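PDB 4UUR: putative hemoglobin-like oxygen-binding protein from Pseudoalteromonas haloplanktis, which probably binds and carries oxygen through a heme b group, as expected of a group II truncated hemoglobin. Local coordinates for residues R40-D43 with I44-T47; P53-M57 with H58-L62; D104-D107 with Q108-C112; G135-A138 with S139-I142. All coordinates share one frame; numbering follows the deposited sequence.

Contact 1: R40-D43 with I44-T47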
# COMPACT_ATOMS: atom_id res chain seq x y z
N ARG A 40 -2.82 -5.39 -7.49
CA ARG A 40 -2.21 -4.62 -8.59
C ARG A 40 -0.87 -4.01 -8.14
O ARG A 40 0.10 -4.01 -8.90
CB ARG A 40 -3.13 -3.48 -8.95
CG ARG A 40 -2.57 -2.48 -9.98
CD ARG A 40 -2.68 -2.98 -11.39
NE ARG A 40 -4.06 -2.92 -11.82
CZ ARG A 40 -4.51 -3.29 -13.01
NH1 ARG A 40 -3.71 -3.79 -13.95
NH2 ARG A 40 -5.77 -3.15 -13.28
N PHE A 41 -0.83 -3.50 -6.92
CA PHE A 41 0.38 -2.92 -6.32
C PHE A 41 1.55 -3.90 -6.39
O PHE A 41 2.61 -3.56 -6.89
CB PHE A 41 0.10 -2.52 -4.84
CG PHE A 41 1.29 -1.95 -4.13
CD1 PHE A 41 1.85 -0.74 -4.52
CD2 PHE A 41 1.89 -2.63 -3.11
CE1 PHE A 41 2.96 -0.23 -3.89
CE2 PHE A 41 2.98 -2.11 -2.46
CZ PHE A 41 3.51 -0.90 -2.83
N TYR A 42 1.34 -5.12 -5.89
CA TYR A 42 2.40 -6.13 -5.87
C TYR A 42 2.64 -6.68 -7.26
O TYR A 42 3.76 -7.06 -7.61
CB TYR A 42 2.00 -7.24 -4.86
CG TYR A 42 2.14 -6.75 -3.41
CD1 TYR A 42 3.38 -6.37 -2.91
CD2 TYR A 42 1.05 -6.62 -2.59
CE1 TYR A 42 3.53 -5.85 -1.63
CE2 TYR A 42 1.17 -6.15 -1.29
CZ TYR A 42 2.43 -5.75 -0.80
OH TYR A 42 2.60 -5.25 0.48
N ASP A 43 1.61 -6.73 -8.08
CA ASP A 43 1.77 -7.21 -9.44
C ASP A 43 2.76 -6.36 -10.21
O ASP A 43 3.61 -6.88 -10.95
CB ASP A 43 0.42 -7.22 -10.13
CG ASP A 43 -0.36 -8.52 -9.84
OD1 ASP A 43 0.18 -9.44 -9.18
OD2 ASP A 43 -1.50 -8.61 -10.32
N ILE A 44 2.67 -5.05 -9.99
CA ILE A 44 3.52 -4.07 -10.64
C ILE A 44 4.90 -4.07 -9.99
O ILE A 44 5.92 -4.03 -10.70
CB ILE A 44 2.90 -2.68 -10.54
CG1 ILE A 44 1.71 -2.59 -11.50
CG2 ILE A 44 3.93 -1.58 -10.80
CD1 ILE A 44 0.82 -1.40 -11.25
N MET A 45 4.93 -4.11 -8.65
CA MET A 45 6.18 -4.12 -7.92
C MET A 45 7.08 -5.26 -8.38
O MET A 45 8.30 -5.09 -8.46
CB MET A 45 5.95 -4.29 -6.42
CG MET A 45 7.24 -4.35 -5.58
SD MET A 45 6.98 -4.81 -3.86
CE MET A 45 5.96 -3.47 -3.23
N ALA A 46 6.45 -6.42 -8.61
CA ALA A 46 7.16 -7.67 -8.90
C ALA A 46 7.77 -7.76 -10.32
O ALA A 46 8.52 -8.69 -10.63
CB ALA A 46 6.25 -8.87 -8.64
N THR A 47 7.48 -6.80 -11.17
CA THR A 47 7.97 -6.87 -12.51
C THR A 47 8.56 -5.61 -13.04
O THR A 47 9.09 -5.61 -14.11
CB THR A 47 6.83 -7.28 -13.44
OG1 THR A 47 5.70 -6.39 -13.28
CG2 THR A 47 6.46 -8.75 -13.14
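Ile-44, Met-45 and Ala-46 each bond back to the carbonyl four residues earlier, from Arg-40 to Tyr-42, in the final turns of globin helix 31-45, and their side chains show how one helical ladder can serve both surface and interior. Ile-44 N donates to Arg-40 O, and the CD1 methyl folds back beside that carbonyl to touch Arg-40 CG at 3.8 Å. The arginine chain bends at its second and third torsions, and its charged end reaches Glu-120 in a salt bridge. Met-45 N bonds to Phe-41 O at 3.0 Å. With CG anti to its backbone N (chi1 178°), the methionine runs inward alongside Tyr-42, and its CE comes obliquely to both aromatic rings. This methyl meets Phe-41 CE2 at 3.4 Å and Tyr-42 CE1 at 3.8 Å, while SD sits at the edge of the tyrosine ring, 5.2 Å from its centroid, a Met-aromatic contact. The two rings also meet each other: Phe-41 CD2 lies over the centre of the Tyr-42 ring, edge to face. Phe-41 packs on Phe-69 as well. Ala-46 N closes the next bond on Tyr-42 O. At Thr-47 the regular pattern is left: its N bonds to Ile-44 O, and its OG1, turned between backbone N and carbonyl carbon (chi1 54°), stands 3.2 Å from Asp-43 O.

Contact 2: P53-M57 with H58-L62. With HEM (protoporphyrin IX containing Fe), chain C.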
# COMPACT_ATOMS: atom_id res chain seq x y z
N PRO A 53 14.55 -3.21 -6.37
CA PRO A 53 15.13 -3.15 -5.03
C PRO A 53 14.08 -3.28 -3.93
O PRO A 53 14.23 -4.09 -3.03
CB PRO A 53 15.82 -1.80 -5.02
CG PRO A 53 16.21 -1.62 -6.46
CD PRO A 53 14.99 -2.08 -7.20
N LEU A 54 12.97 -2.57 -4.05
CA LEU A 54 11.87 -2.73 -3.13
C LEU A 54 11.31 -4.15 -3.14
O LEU A 54 11.01 -4.72 -2.10
CB LEU A 54 10.81 -1.69 -3.44
CG LEU A 54 9.47 -1.78 -2.70
CD1 LEU A 54 9.66 -1.72 -1.21
CD2 LEU A 54 8.54 -0.67 -3.19
N TYR A 55 11.19 -4.73 -4.32
CA TYR A 55 10.71 -6.06 -4.49
C TYR A 55 11.58 -7.11 -3.77
O TYR A 55 11.08 -8.02 -3.10
CB TYR A 55 10.65 -6.39 -5.97
CG TYR A 55 10.11 -7.77 -6.29
CD1 TYR A 55 8.96 -8.28 -5.66
CD2 TYR A 55 10.72 -8.56 -7.26
CE1 TYR A 55 8.47 -9.56 -5.98
CE2 TYR A 55 10.25 -9.84 -7.55
CZ TYR A 55 9.13 -10.31 -6.92
OH TYR A 55 8.68 -11.55 -7.26
N ASP A 56 12.87 -6.95 -3.92
CA ASP A 56 13.87 -7.82 -3.29
C ASP A 56 13.89 -7.81 -1.72
O ASP A 56 14.44 -8.69 -1.08
CB ASP A 56 15.25 -7.43 -3.84
CG ASP A 56 15.43 -7.81 -5.34
OD1 ASP A 56 14.59 -8.59 -5.88
OD2 ASP A 56 16.43 -7.32 -5.97
N MET A 57 13.26 -6.84 -1.10
CA MET A 57 13.11 -6.88 0.33
C MET A 57 11.98 -7.87 0.72
O MET A 57 11.80 -8.20 1.91
CB MET A 57 12.75 -5.50 0.84
CG MET A 57 13.74 -4.41 0.50
SD MET A 57 13.07 -2.87 1.14
CE MET A 57 13.48 -3.00 2.88
N HIS A 58 11.23 -8.34 -0.26
CA HIS A 58 10.11 -9.22 0.06
C HIS A 58 10.49 -10.69 -0.18
O HIS A 58 10.64 -11.10 -1.31
CB HIS A 58 8.90 -8.86 -0.79
CG HIS A 58 8.31 -7.52 -0.48
ND1 HIS A 58 8.88 -6.33 -0.89
CD2 HIS A 58 7.18 -7.20 0.19
CE1 HIS A 58 8.12 -5.33 -0.48
NE2 HIS A 58 7.07 -5.83 0.16
N PRO A 59 10.60 -11.50 0.88
CA PRO A 59 10.82 -12.93 0.69
C PRO A 59 9.60 -13.57 0.03
O PRO A 59 8.46 -13.26 0.37
CB PRO A 59 10.99 -13.46 2.12
CG PRO A 59 11.00 -12.26 3.00
CD PRO A 59 10.24 -11.20 2.27
N LEU A 60 9.84 -14.42 -0.96
CA LEU A 60 8.76 -14.94 -1.75
C LEU A 60 8.25 -16.19 -1.08
O LEU A 60 8.90 -16.72 -0.19
CB LEU A 60 9.24 -15.23 -3.16
CG LEU A 60 9.87 -14.01 -3.86
CD1 LEU A 60 10.45 -14.43 -5.21
CD2 LEU A 60 8.85 -12.91 -4.06
N PRO A 61 7.05 -16.63 -1.44
CA PRO A 61 6.12 -15.98 -2.33
C PRO A 61 5.35 -14.85 -1.61
O PRO A 61 5.34 -14.81 -0.38
CB PRO A 61 5.18 -17.12 -2.74
CG PRO A 61 5.13 -17.99 -1.52
CD PRO A 61 6.51 -17.90 -0.92
N LEU A 62 4.68 -14.00 -2.39
CA LEU A 62 3.92 -12.88 -1.88
C LEU A 62 2.53 -13.15 -1.29
O LEU A 62 1.83 -12.20 -0.90
CB LEU A 62 3.81 -11.79 -2.96
CG LEU A 62 5.13 -11.27 -3.51
CD1 LEU A 62 4.91 -10.38 -4.74
CD2 LEU A 62 5.93 -10.58 -2.44
CHA HEM C . 5.16 -4.71 5.40
CHB HEM C . 8.47 -2.26 2.80
CHC HEM C . 5.59 1.64 3.08
CHD HEM C . 2.06 -1.13 4.74
C1A HEM C . 6.31 -4.38 4.70
C2A HEM C . 7.38 -5.24 4.47
C3A HEM C . 8.29 -4.56 3.72
C4A HEM C . 7.81 -3.25 3.50
CMA HEM C . 9.62 -5.09 3.21
CAA HEM C . 7.54 -6.67 4.94
CBA HEM C . 6.39 -7.58 4.49
CGA HEM C . 6.77 -9.03 4.24
O1A HEM C . 7.52 -9.43 3.32
O2A HEM C . 6.25 -9.87 4.98
C1B HEM C . 7.97 -0.95 2.69
C2B HEM C . 8.72 0.17 2.21
C3B HEM C . 7.91 1.27 2.30
C4B HEM C . 6.67 0.79 2.91
CMB HEM C . 10.12 0.05 1.64
CAB HEM C . 8.01 2.73 2.00
CBB HEM C . 9.14 3.29 1.71
C1C HEM C . 4.32 1.23 3.47
C2C HEM C . 3.15 2.01 3.47
C3C HEM C . 2.15 1.21 3.97
C4C HEM C . 2.73 -0.06 4.22
CMC HEM C . 3.07 3.47 3.05
CAC HEM C . 0.71 1.47 4.17
CBC HEM C . 0.12 2.56 3.71
C1D HEM C . 2.69 -2.28 5.07
C2D HEM C . 1.97 -3.33 5.80
C3D HEM C . 2.83 -4.31 5.98
C4D HEM C . 4.08 -3.86 5.37
CMD HEM C . 0.55 -3.34 6.30
CAD HEM C . 2.58 -5.60 6.73
CBD HEM C . 3.12 -5.35 8.14
CGD HEM C . 2.88 -6.51 9.13
O1D HEM C . 2.44 -7.61 8.77
O2D HEM C . 3.13 -6.39 10.35
NA HEM C . 6.57 -3.16 4.06
NB HEM C . 6.79 -0.51 3.08
NC HEM C . 4.03 -0.00 3.89
ND HEM C . 3.92 -2.66 4.79
FE HEM C . 5.28 -1.64 3.99
O HOH W 1 4.60 -2.38 2.04
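His-58 folds back on Leu-54 and Tyr-55 in a local side-chain-to-backbone contact, where helix 52-56 gives way to the loop leading to helix 63-76, beside the heme. Two bonds hold the histidine. Its backbone N donates to Tyr-55 O, and its ring ND1 donates to Leu-54 O at 2.9 Å, with the acceptor only 3° out of the ring plane. Met-57 N also bonds to Leu-54 O, arriving from the other face of the carbonyl plane. Thus fixed, the imidazole turns one face to the heme methyl CMA, which lies 4.0 Å above the ring plane toward its rim, and sets CE1 against Leu-54 CD1. That leucine methyl presses on heme CMB at 3.4 Å. With an alanine in place of the histidine, Leu-54 O would probably lose its side-chain donor and a gap would open beside heme CMA. Leu-60 CD2 comes 3.5 Å from Tyr-55 OH, its side chain crossing the tyrosine nearly at right angles, and Leu-62 CD1 meets the ring edge at CE1. Pro-59 CD reaches the propionate atom O1A of the heme at 3.4 Å. Such a short helix and following loop, lining one margin of the prosthetic group, belong to the heme pocket of a globin.

Contact 3: D104-D107 with Q108-C112. With HEM (protoporphyrin IX containing Fe), chain C.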
# COMPACT_ATOMS: atom_id res chain seq x y z
N ASP A 104 14.97 6.73 -1.60
CA ASP A 104 14.95 5.94 -2.80
C ASP A 104 13.86 4.84 -2.75
O ASP A 104 13.13 4.63 -3.73
CB ASP A 104 16.34 5.37 -3.01
CG ASP A 104 16.42 4.38 -4.14
OD1 ASP A 104 15.67 4.54 -5.15
OD2 ASP A 104 17.26 3.44 -4.00
N LEU A 105 13.77 4.13 -1.63
CA LEU A 105 12.80 3.07 -1.49
C LEU A 105 11.40 3.61 -1.28
O LEU A 105 10.44 3.02 -1.76
CB LEU A 105 13.18 2.11 -0.35
CG LEU A 105 14.39 1.22 -0.59
CD1 LEU A 105 14.85 0.59 0.75
CD2 LEU A 105 14.08 0.15 -1.62
N ARG A 106 11.27 4.72 -0.57
CA ARG A 106 10.00 5.41 -0.49
C ARG A 106 9.45 5.79 -1.88
O ARG A 106 8.26 5.62 -2.15
CB ARG A 106 10.11 6.67 0.33
CG ARG A 106 8.74 7.15 0.81
CD ARG A 106 8.52 8.66 0.65
NE ARG A 106 8.22 9.04 -0.73
CZ ARG A 106 7.18 9.78 -1.14
NH1 ARG A 106 6.27 10.31 -0.33
NH2 ARG A 106 7.08 9.99 -2.43
N ASP A 107 10.32 6.29 -2.75
CA ASP A 107 9.89 6.72 -4.08
C ASP A 107 9.48 5.55 -4.96
O ASP A 107 8.53 5.67 -5.71
CB ASP A 107 11.00 7.51 -4.78
CG ASP A 107 11.27 8.86 -4.13
OD1 ASP A 107 10.38 9.47 -3.51
OD2 ASP A 107 12.41 9.33 -4.27
N GLN A 108 10.23 4.45 -4.88
CA GLN A 108 9.85 3.18 -5.50
C GLN A 108 8.47 2.66 -5.05
O GLN A 108 7.71 2.14 -5.88
CB GLN A 108 10.87 2.10 -5.18
CG GLN A 108 12.14 2.24 -5.98
CD GLN A 108 13.20 1.27 -5.53
OE1 GLN A 108 13.00 0.08 -5.53
NE2 GLN A 108 14.34 1.79 -5.14
N TRP A 109 8.19 2.75 -3.74
CA TRP A 109 6.90 2.36 -3.18
C TRP A 109 5.82 3.27 -3.72
O TRP A 109 4.75 2.78 -4.13
CB TRP A 109 6.92 2.51 -1.66
CG TRP A 109 5.91 1.69 -0.96
CD1 TRP A 109 6.13 0.48 -0.35
CD2 TRP A 109 4.53 1.98 -0.79
NE1 TRP A 109 4.97 0.03 0.23
CE2 TRP A 109 3.97 0.94 -0.02
CE3 TRP A 109 3.71 3.04 -1.15
CZ2 TRP A 109 2.62 0.91 0.33
CZ3 TRP A 109 2.36 3.01 -0.76
CH2 TRP A 109 1.84 1.97 -0.06
N MET A 110 6.05 4.60 -3.70
CA MET A 110 5.06 5.53 -4.28
C MET A 110 4.82 5.38 -5.79
O MET A 110 3.68 5.40 -6.25
CB MET A 110 5.36 6.96 -3.93
CG MET A 110 4.95 7.29 -2.51
SD MET A 110 3.28 6.76 -2.06
CE MET A 110 2.34 7.87 -3.12
N TYR A 111 5.88 5.19 -6.54
CA TYR A 111 5.80 4.93 -7.97
C TYR A 111 4.85 3.76 -8.26
O TYR A 111 3.98 3.87 -9.11
CB TYR A 111 7.22 4.68 -8.48
CG TYR A 111 7.32 4.07 -9.83
CD1 TYR A 111 7.29 2.70 -9.98
CD2 TYR A 111 7.46 4.87 -10.97
CE1 TYR A 111 7.38 2.11 -11.24
CE2 TYR A 111 7.57 4.29 -12.24
CZ TYR A 111 7.54 2.93 -12.36
OH TYR A 111 7.62 2.33 -13.58
N CYS A 112 5.02 2.65 -7.55
CA CYS A 112 4.11 1.52 -7.67
C CYS A 112 2.69 1.90 -7.27
O CYS A 112 1.75 1.51 -7.96
CB CYS A 112 4.56 0.37 -6.78
SG CYS A 112 6.00 -0.48 -7.42
CHA HEM C . 5.16 -4.71 5.40
CHB HEM C . 8.47 -2.26 2.80
CHC HEM C . 5.59 1.64 3.08
CHD HEM C . 2.06 -1.13 4.74
C1A HEM C . 6.31 -4.38 4.70
C2A HEM C . 7.38 -5.24 4.47
C3A HEM C . 8.29 -4.56 3.72
C4A HEM C . 7.81 -3.25 3.50
CMA HEM C . 9.62 -5.09 3.21
CAA HEM C . 7.54 -6.67 4.94
CBA HEM C . 6.39 -7.58 4.49
CGA HEM C . 6.77 -9.03 4.24
O1A HEM C . 7.52 -9.43 3.32
O2A HEM C . 6.25 -9.87 4.98
C1B HEM C . 7.97 -0.95 2.69
C2B HEM C . 8.72 0.17 2.21
C3B HEM C . 7.91 1.27 2.30
C4B HEM C . 6.67 0.79 2.91
CMB HEM C . 10.12 0.05 1.64
CAB HEM C . 8.01 2.73 2.00
CBB HEM C . 9.14 3.29 1.71
C1C HEM C . 4.32 1.23 3.47
C2C HEM C . 3.15 2.01 3.47
C3C HEM C . 2.15 1.21 3.97
C4C HEM C . 2.73 -0.06 4.22
CMC HEM C . 3.07 3.47 3.05
CAC HEM C . 0.71 1.47 4.17
CBC HEM C . 0.12 2.56 3.71
C1D HEM C . 2.69 -2.28 5.07
C2D HEM C . 1.97 -3.33 5.80
C3D HEM C . 2.83 -4.31 5.98
C4D HEM C . 4.08 -3.86 5.37
CMD HEM C . 0.55 -3.34 6.30
CAD HEM C . 2.58 -5.60 6.73
CBD HEM C . 3.12 -5.35 8.14
CGD HEM C . 2.88 -6.51 9.13
O1D HEM C . 2.44 -7.61 8.77
O2D HEM C . 3.13 -6.39 10.35
NA HEM C . 6.57 -3.16 4.06
NB HEM C . 6.79 -0.51 3.08
NC HEM C . 4.03 -0.00 3.89
ND HEM C . 3.92 -2.66 4.79
FE HEM C . 5.28 -1.64 3.99
O HOH W 1 4.60 -2.38 2.04
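Gln-108 and Asp-104, one turn apart on helix 103-120, are tied by the backbone bond from Gln-108 N to Asp-104 O and by the side-chain bond from Gln-108 NE2 to Asp-104 OD1 at 3.1 Å. The glutamine chain, extended beyond CG, carries its amide back along the helix. OD1 lies close to the amide plane, whereas the donor reaches it from above the carboxylate plane; the two planes are 52° apart. The other end of the amide, Gln-108 OE1, accepts from Leu-54 N, leaving both ends of this buried amide engaged. Arg-106 bends at chi2 and chi3 and lays one face of its guanidinium on Met-110 CG, 3.4 Å above the plane. Its NH2 also makes a long salt bridge of 3.5 Å with Asp-107 OD1, itself hydrogen-bonded to Gln-103 NE2. Trp-109 leaves the backbone with CG anti to N (chi1 -158°), which spreads the indole flat over the heme, with CHC 3.3 Å from the ring plane. In the plane at its edge, NE1 donates to water 1 at 3.0 Å, and this water in turn binds the heme iron at 2.2 Å. This is consistent with the distal tryptophan of group II truncated globins. Around the helix, Phe-41 of helix 31-45 meets the indole, Leu-54 of helix 52-56 packs beside it, and Ala-138 of helix 124-141 lies against Arg-106 and Met-110.

Contact 4: G135-A138 with S139-I142. With HEM (protoporphyrin IX containing Fe), chain C.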
# COMPACT_ATOMS: atom_id res chain seq x y z
N GLY A 135 1.35 9.07 0.03
CA GLY A 135 2.61 9.81 -0.07
C GLY A 135 3.16 10.24 1.29
O GLY A 135 4.36 10.18 1.55
N GLN A 136 2.27 10.64 2.18
CA GLN A 136 2.65 11.05 3.52
C GLN A 136 3.05 9.85 4.39
O GLN A 136 4.13 9.87 4.98
CB GLN A 136 1.52 11.85 4.19
CG GLN A 136 1.64 13.35 3.96
CD GLN A 136 0.41 14.12 4.38
OE1 GLN A 136 -0.59 13.56 4.85
NE2 GLN A 136 0.48 15.43 4.22
N LEU A 137 2.17 8.85 4.50
CA LEU A 137 2.51 7.59 5.15
C LEU A 137 3.86 7.02 4.72
O LEU A 137 4.69 6.71 5.56
CB LEU A 137 1.43 6.55 4.91
CG LEU A 137 0.45 6.47 6.07
CD1 LEU A 137 -0.56 5.35 5.81
CD2 LEU A 137 1.22 6.23 7.37
N ALA A 138 4.11 6.95 3.41
CA ALA A 138 5.38 6.48 2.86
C ALA A 138 6.54 7.28 3.38
O ALA A 138 7.54 6.71 3.77
CB ALA A 138 5.41 6.52 1.35
N SER A 139 6.41 8.61 3.37
CA SER A 139 7.51 9.44 3.86
C SER A 139 7.76 9.21 5.35
O SER A 139 8.87 9.20 5.77
CB SER A 139 7.26 10.92 3.54
OG SER A 139 7.78 11.20 2.25
N HIS A 140 6.69 8.97 6.10
CA HIS A 140 6.71 8.69 7.54
C HIS A 140 7.51 7.43 7.87
O HIS A 140 8.05 7.35 8.95
CB HIS A 140 5.25 8.53 8.01
CG HIS A 140 5.06 8.35 9.49
ND1 HIS A 140 5.86 8.95 10.44
CD2 HIS A 140 4.09 7.69 10.19
CE1 HIS A 140 5.43 8.63 11.65
NE2 HIS A 140 4.35 7.87 11.52
N MET A 141 7.56 6.46 6.96
CA MET A 141 8.29 5.19 7.20
C MET A 141 9.78 5.36 7.04
O MET A 141 10.54 4.51 7.49
CB MET A 141 7.89 4.11 6.19
CG MET A 141 6.44 3.77 6.10
SD MET A 141 5.80 3.20 7.65
CE MET A 141 4.94 4.67 8.24
N ILE A 142 10.20 6.43 6.37
CA ILE A 142 11.61 6.61 6.02
C ILE A 142 12.33 6.59 7.35
O ILE A 142 11.88 7.25 8.28
CB ILE A 142 11.85 7.93 5.29
CG1 ILE A 142 11.24 7.85 3.88
CG2 ILE A 142 13.34 8.28 5.23
CD1 ILE A 142 11.85 8.78 2.84
CHA HEM C . 5.16 -4.71 5.40
CHB HEM C . 8.47 -2.26 2.80
CHC HEM C . 5.59 1.64 3.08
CHD HEM C . 2.06 -1.13 4.74
C1A HEM C . 6.31 -4.38 4.70
C2A HEM C . 7.38 -5.24 4.47
C3A HEM C . 8.29 -4.56 3.72
C4A HEM C . 7.81 -3.25 3.50
CMA HEM C . 9.62 -5.09 3.21
CAA HEM C . 7.54 -6.67 4.94
CBA HEM C . 6.39 -7.58 4.49
CGA HEM C . 6.77 -9.03 4.24
O1A HEM C . 7.52 -9.43 3.32
O2A HEM C . 6.25 -9.87 4.98
C1B HEM C . 7.97 -0.95 2.69
C2B HEM C . 8.72 0.17 2.21
C3B HEM C . 7.91 1.27 2.30
C4B HEM C . 6.67 0.79 2.91
CMB HEM C . 10.12 0.05 1.64
CAB HEM C . 8.01 2.73 2.00
CBB HEM C . 9.14 3.29 1.71
C1C HEM C . 4.32 1.23 3.47
C2C HEM C . 3.15 2.01 3.47
C3C HEM C . 2.15 1.21 3.97
C4C HEM C . 2.73 -0.06 4.22
CMC HEM C . 3.07 3.47 3.05
CAC HEM C . 0.71 1.47 4.17
CBC HEM C . 0.12 2.56 3.71
C1D HEM C . 2.69 -2.28 5.07
C2D HEM C . 1.97 -3.33 5.80
C3D HEM C . 2.83 -4.31 5.98
C4D HEM C . 4.08 -3.86 5.37
CMD HEM C . 0.55 -3.34 6.30
CAD HEM C . 2.58 -5.60 6.73
CBD HEM C . 3.12 -5.35 8.14
CGD HEM C . 2.88 -6.51 9.13
O1D HEM C . 2.44 -7.61 8.77
O2D HEM C . 3.13 -6.39 10.35
NA HEM C . 6.57 -3.16 4.06
NB HEM C . 6.79 -0.51 3.08
NC HEM C . 4.03 -0.00 3.89
ND HEM C . 3.92 -2.66 4.79
FE HEM C . 5.28 -1.64 3.99
O HOH W 1 4.60 -2.38 2.04
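Leu-137 and Met-141 lie side by side and point the same way from successive turns of helix 124-141, forming an apolar wall against the heme. Leucine CD2 meets methionine CE at 4.1 Å, while the other leucine methyl, CD1, turns to the vinyl carbon CBC at 3.6 Å. The methionine chain, with CG beside its backbone N (chi1 -56°) and further bends at chi2 and chi3, curls back over its own helix, bringing CE to 3.4 Å from Leu-137 O. The same curl sets CG 3.8 Å from heme CHC, on the face of the porphyrin away from the iron-bound water. That is the proximal side, where the Met-141 side chain lies about 3 Å from the side chain of His-96, the axial iron ligand. Replacing this methionine by an alanine takes away CG, SD and CE, which is likely to leave a gap between Leu-137, the porphyrin and the His-96 side chain. Ala-138 adds to the wall through its backbone N, 3.6 Å from the heme methyl CMC. Ser-139 and His-140 keep the regular ladder, bonding to Gly-135 O and Gln-136 O. Met-141 N then divides itself between a weak bond to Leu-137 O and a bond to Ala-138 O, which draws the backbone tighter. The chemistry is therefore divided: carbon and sulfur face the porphyrin, where van der Waals contact helps to seat the heme, while within the segments the hydrogen bonds run between backbone atoms, and the Arg-93 side chain meets the carbonyls of His-140 and Ile-142.

From the N terminus the four contacts come strictly in series, with none nested or crossed, and since each joins consecutive segments, none closes a long loop. Contact 1 ends helix 31-45, and contact 2 follows where helix 52-56 opens into its loop; they touch through Met-45 against His-58 and Ala-46 against Tyr-55. Contact 3, on helix 103-120, joins both: Cys-112 packs on Phe-41, and Pro-53 packs on Gln-108. Contact 4, at the end of helix 124-141, packs on contact 3 but not on contacts 1 and 2, whose nearest atoms are about 9 Å away. Contacts 2, 3 and 4 all touch the heme, so short local turns far apart in sequence build one pocket.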